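Local atomic coordinates of protein, related to general stress protein 26(GS26) of B.subtilis (Clostridium acetobutylicum, PDB entry 2HQ7), a protein that is of unproven function but belongs to the pyridoxamine 5'-phosphate oxidase family and is probably a flavin-binding, stress-related oxidoreductase. Residues 10-15 with 43-48; 23-28 with 66-71; 50-55 with 118-123; 84-89 with 123-128. All coordinates share one frame; numbering follows the deposited sequence.

All four contacts meet on one curled antiparallel sheet. Contact 1 lays helix 5-16 against the turn that opens strand 47-53; contact 3 pairs that strand with strand 117-131, and contact 4 carries strand 117-131 on to strand 79-90, Thr123 being common to both. Contact 2 joins strands 20-26 and 67-74, and the bond from Ile68 N to Gly85 O (2.9 Å) ties it to contact 4, their centres about 9 Å apart. Inside the curl Phe122 meets Ile68 and Leu70, with 3.4 Å between Phe122 CD1 and Ile68 CD1. Contacts 1 and 2, centres about 18 Å apart, touch through Phe48 and Leu70. Contacts 2 and 4 also reach the second subunit.

Contact 1. Residues 10-15 with 43-48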
loop_
_atom_site.group_PDB
_atom_site.type_symbol
_atom_site.label_atom_id
_atom_site.label_comp_id
_atom_site.label_asym_id
_atom_site.label_seq_id
_atom_site.Cartn_x
_atom_site.Cartn_y
_atom_site.Cartn_z
ATOM N N GLU B 10 -0.032 -7.483 -19.106
ATOM C CA GLU B 10 0.791 -6.426 -18.490
ATOM C C GLU B 10 0.699 -6.459 -16.952
ATOM O O GLU B 10 1.719 -6.447 -16.267
ATOM C CB GLU B 10 0.393 -5.044 -19.010
ATOM C CG GLU B 10 1.556 -4.064 -19.161
ATOM N N SER B 11 -0.526 -6.509 -16.427
ATOM C CA SER B 11 -0.757 -6.723 -15.004
ATOM C C SER B 11 -0.123 -8.010 -14.532
ATOM O O SER B 11 0.321 -8.086 -13.384
ATOM C CB SER B 11 -2.248 -6.809 -14.695
ATOM O OG SER B 11 -2.912 -5.593 -14.955
ATOM N N ASN B 12 -0.105 -9.043 -15.372
ATOM C CA ASN B 12 0.517 -10.296 -14.926
ATOM C C ASN B 12 2.014 -10.170 -14.794
ATOM O O ASN B 12 2.581 -10.652 -13.810
ATOM C CB ASN B 12 0.159 -11.498 -15.800
ATOM C CG ASN B 12 -0.912 -12.370 -15.165
ATOM O OD1 ASN B 12 -0.601 -13.408 -14.564
ATOM N ND2 ASN B 12 -2.176 -11.931 -15.252
ATOM N N GLU B 13 2.650 -9.523 -15.766
ATOM C CA GLU B 13 4.075 -9.236 -15.666
ATOM C C GLU B 13 4.316 -8.471 -14.381
ATOM O O GLU B 13 5.241 -8.783 -13.629
ATOM C CB GLU B 13 4.583 -8.420 -16.863
ATOM N N LEU B 14 3.475 -7.477 -14.125
ATOM C CA LEU B 14 3.591 -6.670 -12.909
ATOM C C LEU B 14 3.595 -7.529 -11.669
ATOM O O LEU B 14 4.458 -7.382 -10.808
ATOM C CB LEU B 14 2.446 -5.671 -12.804
ATOM C CG LEU B 14 2.627 -4.565 -11.770
ATOM C CD1 LEU B 14 4.104 -4.129 -11.611
ATOM C CD2 LEU B 14 1.734 -3.383 -12.175
ATOM N N VAL B 15 2.620 -8.425 -11.584
ATOM C CA VAL B 15 2.545 -9.381 -10.482
ATOM C C VAL B 15 3.803 -10.261 -10.398
ATOM O O VAL B 15 4.430 -10.371 -9.325
ATOM C CB VAL B 15 1.334 -10.269 -10.624
ATOM C CG1 VAL B 15 1.423 -11.403 -9.633
ATOM C CG2 VAL B 15 0.065 -9.427 -10.443
ATOM N N ASP B 43 -2.924 -17.328 -9.146
ATOM C CA ASP B 43 -3.623 -17.779 -10.323
ATOM C C ASP B 43 -4.116 -16.571 -11.114
ATOM O O ASP B 43 -5.195 -16.035 -10.854
ATOM C CB ASP B 43 -4.798 -18.673 -9.928
ATOM C CG ASP B 43 -5.546 -19.234 -11.143
ATOM O OD1 ASP B 43 -5.019 -19.154 -12.274
ATOM O OD2 ASP B 43 -6.660 -19.761 -10.959
ATOM N N GLY B 44 -3.348 -16.162 -12.118
ATOM C CA GLY B 44 -3.671 -14.942 -12.822
ATOM C C GLY B 44 -3.942 -13.806 -11.856
ATOM O O GLY B 44 -3.170 -13.612 -10.915
ATOM N N LEU B 45 -5.028 -13.067 -12.083
ATOM C CA LEU B 45 -5.450 -11.994 -11.154
ATOM C C LEU B 45 -6.596 -12.418 -10.257
ATOM O O LEU B 45 -7.147 -11.611 -9.501
ATOM C CB LEU B 45 -5.903 -10.759 -11.914
ATOM C CG LEU B 45 -4.970 -10.171 -12.954
ATOM C CD1 LEU B 45 -5.578 -8.899 -13.502
ATOM C CD2 LEU B 45 -3.639 -9.918 -12.325
ATOM N N LYS B 46 -6.935 -13.691 -10.305
ATOM C CA LYS B 46 -8.087 -14.207 -9.565
ATOM C C LYS B 46 -7.789 -14.537 -8.121
ATOM O O LYS B 46 -8.652 -14.396 -7.244
ATOM C CB LYS B 46 -8.562 -15.516 -10.234
ATOM C CG LYS B 46 -8.865 -15.399 -11.715
ATOM C CD LYS B 46 -9.577 -16.639 -12.270
ATOM C CE LYS B 46 -8.638 -17.582 -13.029
ATOM N NZ LYS B 46 -9.270 -18.948 -13.284
ATOM N N LYS B 47 -6.605 -15.081 -7.873
ATOM C CA LYS B 47 -6.325 -15.693 -6.574
ATOM C C LYS B 47 -4.847 -15.581 -6.235
ATOM O O LYS B 47 -3.974 -15.833 -7.066
ATOM C CB LYS B 47 -6.786 -17.176 -6.521
ATOM C CG LYS B 47 -7.943 -17.455 -5.560
ATOM C CD LYS B 47 -8.242 -18.957 -5.380
ATOM C CE LYS B 47 -9.506 -19.240 -4.538
ATOM N NZ LYS B 47 -9.605 -20.674 -4.027
ATOM N N PHE B 48 -4.582 -15.180 -4.996
ATOM C CA PHE B 48 -3.220 -15.047 -4.493
ATOM C C PHE B 48 -3.087 -15.797 -3.182
ATOM O O PHE B 48 -3.936 -15.698 -2.303
ATOM C CB PHE B 48 -2.895 -13.588 -4.277
ATOM C CG PHE B 48 -2.733 -12.839 -5.541
ATOM C CD1 PHE B 48 -3.851 -12.514 -6.310
ATOM C CD2 PHE B 48 -1.486 -12.524 -6.011
ATOM C CE1 PHE B 48 -3.731 -11.856 -7.491
ATOM C CE2 PHE B 48 -1.359 -11.840 -7.207
ATOM C CZ PHE B 48 -2.483 -11.524 -7.946
#
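Gly44 meets the helix through its backbone: its CA lies 3.8 Å from Asn12 OD1, at the closest approach of the two backbones (Gly44 CA to Asn12 CA 6.6 Å). The turn runs through Gly44 at positive phi (49°). Leu45 comes next and makes the largest share of the contact. Its CG stands beside the backbone N (chi1 -53°), and the isopropyl end reaches the helix, where CD1 and CD2 both lie about 4.1 Å from Ser11 CB. CD2 also packs on Asn12 ND2 at 3.8 Å and, more loosely, on Val15 CG2. That nitrogen is hydrogen-bonded to Leu8 O within the helix, so it meets Leu45 by contact alone. A classic bulge, in which Lys46 and Lys47 both face Asp43, then leads into strand 47-53. At Phe48, Val15 comes to the ring from the opposite direction and touches its edge, near the ring plane, with CG1 3.7 Å from CE2; Phe72 and His42 meet the same ring. With Asn12 ND2 and, weakly, Ser11 OG (to Phe7 O) bonded inside the helix, the interface holds by apolar burial; Leu45 and Phe48 supply part of the helix's apolar bed, which Leu81 and Tyr129 extend.

Contact 2. Residues 23-28 with 66-71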
loop_
_atom_site.group_PDB
_atom_site.type_symbol
_atom_site.label_atom_id
_atom_site.label_comp_id
_atom_site.label_asym_id
_atom_site.label_seq_id
_atom_site.Cartn_x
_atom_site.Cartn_y
_atom_site.Cartn_z
ATOM N N VAL B 23 -0.217 -5.134 1.151
ATOM C CA VAL B 23 -1.549 -5.603 1.502
ATOM C C VAL B 23 -2.217 -4.569 2.387
ATOM O O VAL B 23 -1.735 -4.289 3.501
ATOM C CB VAL B 23 -1.494 -6.903 2.277
ATOM C CG1 VAL B 23 -2.893 -7.308 2.689
ATOM C CG2 VAL B 23 -0.803 -7.963 1.484
ATOM N N GLY B 24 -3.337 -4.031 1.917
ATOM C CA GLY B 24 -4.111 -3.093 2.690
ATOM C C GLY B 24 -5.214 -3.774 3.494
ATOM O O GLY B 24 -5.940 -4.581 2.969
ATOM N N THR B 25 -5.314 -3.432 4.770
ATOM C CA THR B 25 -6.298 -3.984 5.657
ATOM C C THR B 25 -6.962 -2.859 6.451
ATOM O O THR B 25 -6.480 -1.741 6.487
ATOM C CB THR B 25 -5.671 -4.976 6.669
ATOM O OG1 THR B 25 -4.581 -4.344 7.350
ATOM C CG2 THR B 25 -5.206 -6.223 6.015
ATOM N N ASN B 26 -8.069 -3.195 7.085
ATOM C CA ASN B 26 -8.791 -2.269 7.946
ATOM C C ASN B 26 -8.239 -2.359 9.350
ATOM O O ASN B 26 -8.477 -3.340 10.025
ATOM C CB ASN B 26 -10.256 -2.597 7.952
ATOM C CG ASN B 26 -10.915 -2.317 6.622
ATOM O OD1 ASN B 26 -11.600 -3.165 6.068
ATOM N ND2 ASN B 26 -10.705 -1.138 6.108
ATOM N N GLY B 27 -7.459 -1.358 9.749
ATOM C CA GLY B 27 -6.794 -1.361 11.041
ATOM C C GLY B 27 -7.648 -0.809 12.166
ATOM O O GLY B 27 -8.830 -0.492 11.981
ATOM N N GLU B 28 -7.048 -0.720 13.348
ATOM C CA GLU B 28 -7.752 -0.213 14.528
ATOM C C GLU B 28 -8.150 1.232 14.320
ATOM O O GLU B 28 -7.450 1.996 13.621
ATOM C CB GLU B 28 -6.873 -0.321 15.789
ATOM C CG GLU B 28 -6.595 -1.743 16.267
ATOM N N ASN B 66 -12.210 -9.116 6.908
ATOM C CA ASN B 66 -11.324 -9.712 5.900
ATOM C C ASN B 66 -11.369 -9.018 4.549
ATOM O O ASN B 66 -10.937 -9.571 3.563
ATOM C CB ASN B 66 -11.645 -11.204 5.726
ATOM C CG ASN B 66 -13.011 -11.451 5.102
ATOM O OD1 ASN B 66 -13.796 -10.527 4.896
ATOM N ND2 ASN B 66 -13.264 -12.688 4.733
ATOM N N LYS B 67 -11.850 -7.782 4.522
ATOM C CA LYS B 67 -11.868 -6.979 3.321
ATOM C C LYS B 67 -10.505 -6.330 3.183
ATOM O O LYS B 67 -10.007 -5.624 4.079
ATOM C CB LYS B 67 -12.966 -5.933 3.396
ATOM C CG LYS B 67 -14.402 -6.525 3.425
ATOM C CD LYS B 67 -15.430 -5.391 3.385
ATOM C CE LYS B 67 -16.845 -5.957 3.521
ATOM N NZ LYS B 67 -17.872 -5.015 3.031
ATOM N N ILE B 68 -9.857 -6.640 2.081
ATOM C CA ILE B 68 -8.516 -6.192 1.922
ATOM C C ILE B 68 -8.307 -5.714 0.504
ATOM O O ILE B 68 -9.160 -5.878 -0.394
ATOM C CB ILE B 68 -7.458 -7.285 2.285
ATOM C CG1 ILE B 68 -7.428 -8.409 1.261
ATOM C CG2 ILE B 68 -7.632 -7.830 3.698
ATOM C CD1 ILE B 68 -6.044 -9.036 1.161
ATOM N N CYS B 69 -7.139 -5.160 0.283
ATOM C CA CYS B 69 -6.707 -4.956 -1.072
ATOM C C CYS B 69 -5.235 -5.265 -1.194
ATOM O O CYS B 69 -4.479 -5.230 -0.217
ATOM C CB CYS B 69 -7.028 -3.559 -1.539
ATOM S SG CYS B 69 -5.865 -2.353 -1.024
ATOM N N LEU B 70 -4.851 -5.645 -2.388
ATOM C CA LEU B 70 -3.420 -5.857 -2.741
ATOM C C LEU B 70 -2.963 -4.777 -3.679
ATOM O O LEU B 70 -3.736 -4.325 -4.539
ATOM C CB LEU B 70 -3.222 -7.200 -3.452
ATOM C CG LEU B 70 -3.651 -8.512 -2.771
ATOM C CD1 LEU B 70 -3.080 -9.734 -3.544
ATOM C CD2 LEU B 70 -3.148 -8.546 -1.399
ATOM N N TYR B 71 -1.701 -4.383 -3.577
ATOM C CA TYR B 71 -1.139 -3.409 -4.530
ATOM C C TYR B 71 0.233 -3.847 -5.029
ATOM O O TYR B 71 1.067 -4.284 -4.242
ATOM C CB TYR B 71 -1.047 -2.024 -3.880
ATOM C CG TYR B 71 -0.754 -0.906 -4.843
ATOM C CD1 TYR B 71 -1.777 -0.310 -5.567
ATOM C CD2 TYR B 71 0.528 -0.463 -5.045
ATOM C CE1 TYR B 71 -1.519 0.710 -6.470
ATOM C CE2 TYR B 71 0.790 0.561 -5.957
ATOM C CZ TYR B 71 -0.247 1.131 -6.655
ATOM O OH TYR B 71 0.023 2.134 -7.551
HETATM O O HOH W 1 -9.163 -5.880 6.569
#
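Gly24 and Cys69 form the hydrogen-bonded pair at the centre of this contact, joined by two backbone bonds: Gly24 N to Cys69 O at 2.7 Å and Cys69 N to Gly24 O at 3.0 Å. Both are fairly straight at hydrogen, and in each the donor is tilted about 20° from the acceptor's carbonyl plane. Cys69 SG lies over Gly24, 4.2 Å from its CA. The next pair, Val23 with Leu70, is non-hydrogen-bonded; its side chains lie alongside one another, CG2 of Val23 3.8 Å from CD2 of Leu70. Val23 CG1, anti to the backbone N (chi1 177°), is directed instead to Ile68 CD1 at 3.9 Å. Ile68 also runs beside Thr25, and their CG2 methyls meet at 3.7 Å. Past this point direct backbone bonding gives way to a water, which accepts from Asn26 N and donates to Lys67 O at 2.6 Å, bridging the strands where they begin to part.

Further out, Arg61 holds Thr25 OG1, while Phe122 and Leu50 pack on the side of Val23, Ile68 and Leu70. On the side of Cys69 lies the second subunit, whose Ile34 touches Cys69; Lys67 NZ bonds to Asn29 O of that subunit. The strand axes run at 159°. This is an antiparallel pairing within the curled sheet of the FMN-binding split-barrel fold of the family, with one face turned to the barrel interior and the other to the dimer interface.

Contact 3. Residues 50-55 with 118-123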
loop_
_atom_site.group_PDB
_atom_site.type_symbol
_atom_site.label_atom_id
_atom_site.label_comp_id
_atom_site.label_asym_id
_atom_site.label_seq_id
_atom_site.Cartn_x
_atom_site.Cartn_y
_atom_site.Cartn_z
ATOM N N LEU B 50 -0.572 -15.946 0.013
ATOM C CA LEU B 50 0.449 -15.062 0.546
ATOM C C LEU B 50 0.942 -15.568 1.863
ATOM O O LEU B 50 0.221 -16.281 2.580
ATOM C CB LEU B 50 -0.125 -13.663 0.749
ATOM C CG LEU B 50 -0.803 -12.952 -0.409
ATOM C CD1 LEU B 50 -1.557 -11.770 0.123
ATOM C CD2 LEU B 50 0.256 -12.521 -1.502
ATOM N N SER B 51 2.165 -15.185 2.184
ATOM C CA SER B 51 2.768 -15.472 3.477
ATOM C C SER B 51 3.056 -14.223 4.294
ATOM O O SER B 51 3.485 -13.228 3.765
ATOM C CB SER B 51 4.102 -16.181 3.301
ATOM O OG SER B 51 4.501 -16.718 4.532
ATOM N N THR B 52 2.836 -14.327 5.596
ATOM C CA THR B 52 3.242 -13.303 6.534
ATOM C C THR B 52 3.510 -13.936 7.891
ATOM O O THR B 52 3.174 -15.114 8.139
ATOM C CB THR B 52 2.187 -12.178 6.626
ATOM O OG1 THR B 52 2.776 -10.999 7.197
ATOM C CG2 THR B 52 0.943 -12.630 7.429
ATOM N N ASN B 53 4.135 -13.156 8.765
ATOM C CA ASN B 53 4.404 -13.608 10.124
ATOM C C ASN B 53 3.132 -13.641 10.975
ATOM O O ASN B 53 2.327 -12.711 10.948
ATOM C CB ASN B 53 5.474 -12.738 10.775
ATOM C CG ASN B 53 5.095 -11.257 10.782
ATOM O OD1 ASN B 53 5.438 -10.496 9.852
ATOM N ND2 ASN B 53 4.349 -10.851 11.808
ATOM N N THR B 54 2.951 -14.735 11.714
ATOM C CA THR B 54 1.866 -14.830 12.681
ATOM C C THR B 54 2.007 -13.676 13.654
ATOM O O THR B 54 3.021 -13.550 14.327
ATOM C CB THR B 54 1.919 -16.125 13.474
ATOM O OG1 THR B 54 2.176 -17.213 12.582
ATOM C CG2 THR B 54 0.597 -16.354 14.232
ATOM N N SER B 55 1.017 -12.795 13.647
ATOM C CA SER B 55 0.805 -11.821 14.716
ATOM C C SER B 55 -0.639 -12.015 15.157
ATOM O O SER B 55 -1.549 -12.091 14.324
ATOM C CB SER B 55 1.074 -10.378 14.235
ATOM O OG SER B 55 -0.112 -9.643 13.973
ATOM N N THR B 118 2.353 -18.026 8.589
ATOM C CA THR B 118 0.911 -17.964 8.323
ATOM C C THR B 118 0.697 -17.904 6.812
ATOM O O THR B 118 1.406 -17.200 6.111
ATOM C CB THR B 118 0.275 -16.740 9.010
ATOM O OG1 THR B 118 0.204 -16.984 10.416
ATOM C CG2 THR B 118 -1.162 -16.426 8.485
ATOM N N ALA B 119 -0.249 -18.690 6.304
ATOM C CA ALA B 119 -0.566 -18.659 4.894
ATOM C C ALA B 119 -1.967 -18.120 4.728
ATOM O O ALA B 119 -2.879 -18.477 5.491
ATOM C CB ALA B 119 -0.457 -20.024 4.293
ATOM N N LEU B 120 -2.140 -17.274 3.729
ATOM C CA LEU B 120 -3.445 -16.645 3.448
ATOM C C LEU B 120 -3.858 -16.866 2.011
ATOM O O LEU B 120 -3.027 -17.018 1.136
ATOM C CB LEU B 120 -3.382 -15.137 3.730
ATOM C CG LEU B 120 -2.946 -14.881 5.162
ATOM C CD1 LEU B 120 -1.441 -14.688 5.140
ATOM C CD2 LEU B 120 -3.596 -13.701 5.768
ATOM N N CYS B 121 -5.154 -16.921 1.766
ATOM C CA CYS B 121 -5.638 -16.980 0.383
ATOM C C CYS B 121 -6.517 -15.751 0.100
ATOM O O CYS B 121 -7.539 -15.551 0.759
ATOM C CB CYS B 121 -6.393 -18.275 0.175
ATOM S SG CYS B 121 -6.967 -18.458 -1.483
ATOM N N PHE B 122 -6.057 -14.895 -0.821
ATOM C CA PHE B 122 -6.817 -13.739 -1.294
ATOM C C PHE B 122 -7.560 -14.052 -2.585
ATOM O O PHE B 122 -6.971 -14.563 -3.513
ATOM C CB PHE B 122 -5.873 -12.580 -1.581
ATOM C CG PHE B 122 -6.531 -11.395 -2.287
ATOM C CD1 PHE B 122 -7.312 -10.482 -1.581
ATOM C CD2 PHE B 122 -6.274 -11.142 -3.631
ATOM C CE1 PHE B 122 -7.881 -9.365 -2.225
ATOM C CE2 PHE B 122 -6.798 -10.020 -4.272
ATOM C CZ PHE B 122 -7.603 -9.125 -3.584
ATOM N N THR B 123 -8.833 -13.681 -2.647
ATOM C CA THR B 123 -9.675 -13.855 -3.840
ATOM C C THR B 123 -10.112 -12.482 -4.294
ATOM O O THR B 123 -10.777 -11.796 -3.534
ATOM C CB THR B 123 -10.938 -14.700 -3.488
ATOM O OG1 THR B 123 -10.514 -15.988 -3.042
ATOM C CG2 THR B 123 -11.905 -14.848 -4.680
#
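Backbone bonding joins Leu50 to Leu120 and Thr52 to Thr118, two hydrogen-bonded pairs on either side of the non-hydrogen-bonded pair Ser51-Ala119. Leu120 N gives to Leu50 O at 2.8 Å, lying in the carbonyl plane, and Leu50 N returns a bond of 2.9 Å to Leu120 O. Thr52 N to Thr118 O is 3.3 Å, whereas Thr118 N meets Thr52 O at 3.1 Å almost head-on to the carbonyl (C=O...N 177°). Weaker CA-H...O contacts run from Ala119 CA to Leu50 O and from Ser51 CA to Thr118 O.

The side-chain polar contact lies beyond the ladder, where segment 50-55 turns toward helix 56-64. Thr118 OG1, anti to the carbonyl carbon (chi1 -73°), is set toward Thr54, and the two OG1 atoms of Thr118 and Thr54 are 2.9 Å apart. Thr54 OG1 is also hydrogen-bonded to Pro115 O.

Apolar packing is concentrated on the side of Leu50, Thr52 and Leu120. CD1 of Leu120 reaches Thr52 CG2 at 3.9 Å, and Met37 touches all three residues. The ladder thus joins two strands of the family's split-barrel sheet, its leucine face toward the interior, where Leu50 meets Val23 and Leu70. Four backbone bonds satisfy the N and O of Leu50, Thr52, Thr118 and Leu120, and the hydroxyl pair adds a polar tie where the strand gives way to a turn.

Contact 4. Residues 84-89 with 123-128; sequences VGTIEI and TAEWGN
Val84 O takes two backbone bonds, from Glu125 N at 2.6 Å and from Trp126 N at 3.3 Å. The shorter comes in the carbonyl plane; the longer is tilted 18° from it. Val84 N completes the group with a bond of 2.8 Å to Trp126 O, straight at hydrogen (168°). Because Glu125 and Trp126 together face a single residue, the register slips by one between Val84 and Gly85, and beyond the slip Thr86 pairs with Thr123: Thr123 N gives a 3.0 Å bond to Thr86 O, while the return bond is weak. Gly85 CA makes a CA-H...O contact of 3.4 Å with Thr123 O, and a CB at this residue would collide with that oxygen.

One water accepts from Thr86 OG1 and donates to Thr123 O and to Glu125 OE2, linking three residues across the strands. Thr86 CG2 packs beside the same carboxylate oxygen. A weak hydrogen bond joins Glu125 OE2 to Tyr31 OH of the second subunit, and that tyrosine also packs on Val84 and Thr86.

Outermost, Trp126 lies alongside Val84 and turns a ring face to it. With its CG placed between the backbone N and the carbonyl carbon (chi1 59°), the indole is swung over Val84 CB, which sits 3.9 Å from the five-membered ring centroid in a CH-pi contact. The arrangement is a classic beta bulge in an antiparallel pair of the split-barrel sheet, at a place where the second subunit adjoins it.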
loop_
_atom_site.group_PDB
_atom_site.type_symbol
_atom_site.label_atom_id
_atom_site.label_comp_id
_atom_site.label_asym_id
_atom_site.label_seq_id
_atom_site.Cartn_x
_atom_site.Cartn_y
_atom_site.Cartn_z
ATOM N N VAL B 84 -8.936 -5.722 -5.284
ATOM C CA VAL B 84 -9.804 -5.611 -4.125
ATOM C C VAL B 84 -10.598 -6.911 -3.939
ATOM O O VAL B 84 -11.076 -7.515 -4.907
ATOM C CB VAL B 84 -10.763 -4.416 -4.278
ATOM C CG1 VAL B 84 -11.844 -4.427 -3.121
ATOM C CG2 VAL B 84 -9.997 -3.157 -4.307
ATOM N N GLY B 85 -10.736 -7.338 -2.696
ATOM C CA GLY B 85 -11.244 -8.674 -2.400
ATOM C C GLY B 85 -11.189 -9.005 -0.937
ATOM O O GLY B 85 -11.108 -8.117 -0.122
ATOM N N THR B 86 -11.290 -10.300 -0.623
ATOM C CA THR B 86 -11.306 -10.798 0.736
ATOM C C THR B 86 -10.290 -11.911 0.909
ATOM O O THR B 86 -9.954 -12.631 -0.031
ATOM C CB THR B 86 -12.665 -11.428 1.093
ATOM O OG1 THR B 86 -12.931 -12.446 0.141
ATOM C CG2 THR B 86 -13.765 -10.422 1.055
ATOM N N ILE B 87 -9.835 -12.072 2.133
ATOM C CA ILE B 87 -8.718 -12.948 2.422
ATOM C C ILE B 87 -9.136 -13.952 3.504
ATOM O O ILE B 87 -9.905 -13.616 4.386
ATOM C CB ILE B 87 -7.531 -12.108 2.869
ATOM C CG1 ILE B 87 -6.231 -12.887 2.716
ATOM C CG2 ILE B 87 -7.753 -11.584 4.305
ATOM C CD1 ILE B 87 -5.026 -12.009 2.563
ATOM N N GLU B 88 -8.658 -15.193 3.413
ATOM C CA GLU B 88 -8.883 -16.144 4.497
ATOM C C GLU B 88 -7.550 -16.751 4.926
ATOM O O GLU B 88 -6.655 -16.935 4.094
ATOM C CB GLU B 88 -9.879 -17.210 4.075
ATOM C CG GLU B 88 -9.351 -18.258 3.167
ATOM C CD GLU B 88 -10.142 -19.580 3.281
ATOM O OE1 GLU B 88 -10.112 -20.218 4.367
ATOM O OE2 GLU B 88 -10.767 -19.983 2.276
ATOM N N ILE B 89 -7.414 -17.033 6.215
ATOM C CA ILE B 89 -6.202 -17.657 6.766
ATOM C C ILE B 89 -6.324 -19.136 6.544
ATOM O O ILE B 89 -7.326 -19.713 6.877
ATOM C CB ILE B 89 -6.066 -17.428 8.289
ATOM C CG1 ILE B 89 -5.896 -15.935 8.618
ATOM C CG2 ILE B 89 -4.898 -18.255 8.882
ATOM C CD1 ILE B 89 -6.352 -15.560 10.068
ATOM N N THR B 123 -8.833 -13.681 -2.647
ATOM C CA THR B 123 -9.675 -13.855 -3.840
ATOM C C THR B 123 -10.112 -12.482 -4.294
ATOM O O THR B 123 -10.777 -11.796 -3.534
ATOM C CB THR B 123 -10.938 -14.700 -3.488
ATOM O OG1 THR B 123 -10.514 -15.988 -3.042
ATOM C CG2 THR B 123 -11.905 -14.848 -4.680
ATOM N N ALA B 124 -9.681 -12.061 -5.501
ATOM C CA ALA B 124 -9.965 -10.725 -6.041
ATOM C C ALA B 124 -11.361 -10.603 -6.630
ATOM O O ALA B 124 -11.806 -11.475 -7.353
ATOM C CB ALA B 124 -8.894 -10.326 -7.126
ATOM N N GLU B 125 -12.050 -9.509 -6.317
ATOM C CA GLU B 125 -13.362 -9.202 -6.905
ATOM C C GLU B 125 -13.203 -8.227 -8.078
ATOM O O GLU B 125 -13.833 -8.394 -9.121
ATOM C CB GLU B 125 -14.284 -8.588 -5.865
ATOM C CG GLU B 125 -14.711 -9.556 -4.716
ATOM C CD GLU B 125 -15.132 -8.808 -3.444
ATOM O OE1 GLU B 125 -15.612 -7.648 -3.561
ATOM O OE2 GLU B 125 -14.957 -9.369 -2.334
ATOM N N TRP B 126 -12.375 -7.197 -7.897
ATOM C CA TRP B 126 -12.098 -6.262 -8.995
ATOM C C TRP B 126 -10.737 -5.614 -8.871
ATOM O O TRP B 126 -10.022 -5.816 -7.897
ATOM C CB TRP B 126 -13.198 -5.188 -9.096
ATOM C CG TRP B 126 -13.390 -4.362 -7.883
ATOM C CD1 TRP B 126 -14.139 -4.682 -6.798
ATOM C CD2 TRP B 126 -12.852 -3.051 -7.634
ATOM N NE1 TRP B 126 -14.085 -3.659 -5.872
ATOM C CE2 TRP B 126 -13.312 -2.645 -6.367
ATOM C CE3 TRP B 126 -12.026 -2.189 -8.357
ATOM C CZ2 TRP B 126 -12.968 -1.409 -5.801
ATOM C CZ3 TRP B 126 -11.692 -0.971 -7.800
ATOM C CH2 TRP B 126 -12.158 -0.592 -6.532
ATOM N N GLY B 127 -10.389 -4.829 -9.864
ATOM C CA GLY B 127 -9.155 -4.102 -9.793
ATOM C C GLY B 127 -9.138 -2.834 -10.573
ATOM O O GLY B 127 -10.109 -2.446 -11.231
ATOM N N ASN B 128 -7.970 -2.214 -10.486
ATOM C CA ASN B 128 -7.699 -0.966 -11.056
ATOM C C ASN B 128 -6.272 -0.983 -11.542
ATOM O O ASN B 128 -5.367 -1.266 -10.776
ATOM C CB ASN B 128 -7.863 0.078 -9.982
ATOM C CG ASN B 128 -8.298 1.323 -10.536
ATOM O OD1 ASN B 128 -7.548 2.282 -10.576
ATOM N ND2 ASN B 128 -9.488 1.313 -11.112
HETATM O O HOH W 2 -9.995 -16.088 -0.253
HETATM O O HOH W 3 -13.801 -11.848 -2.494
#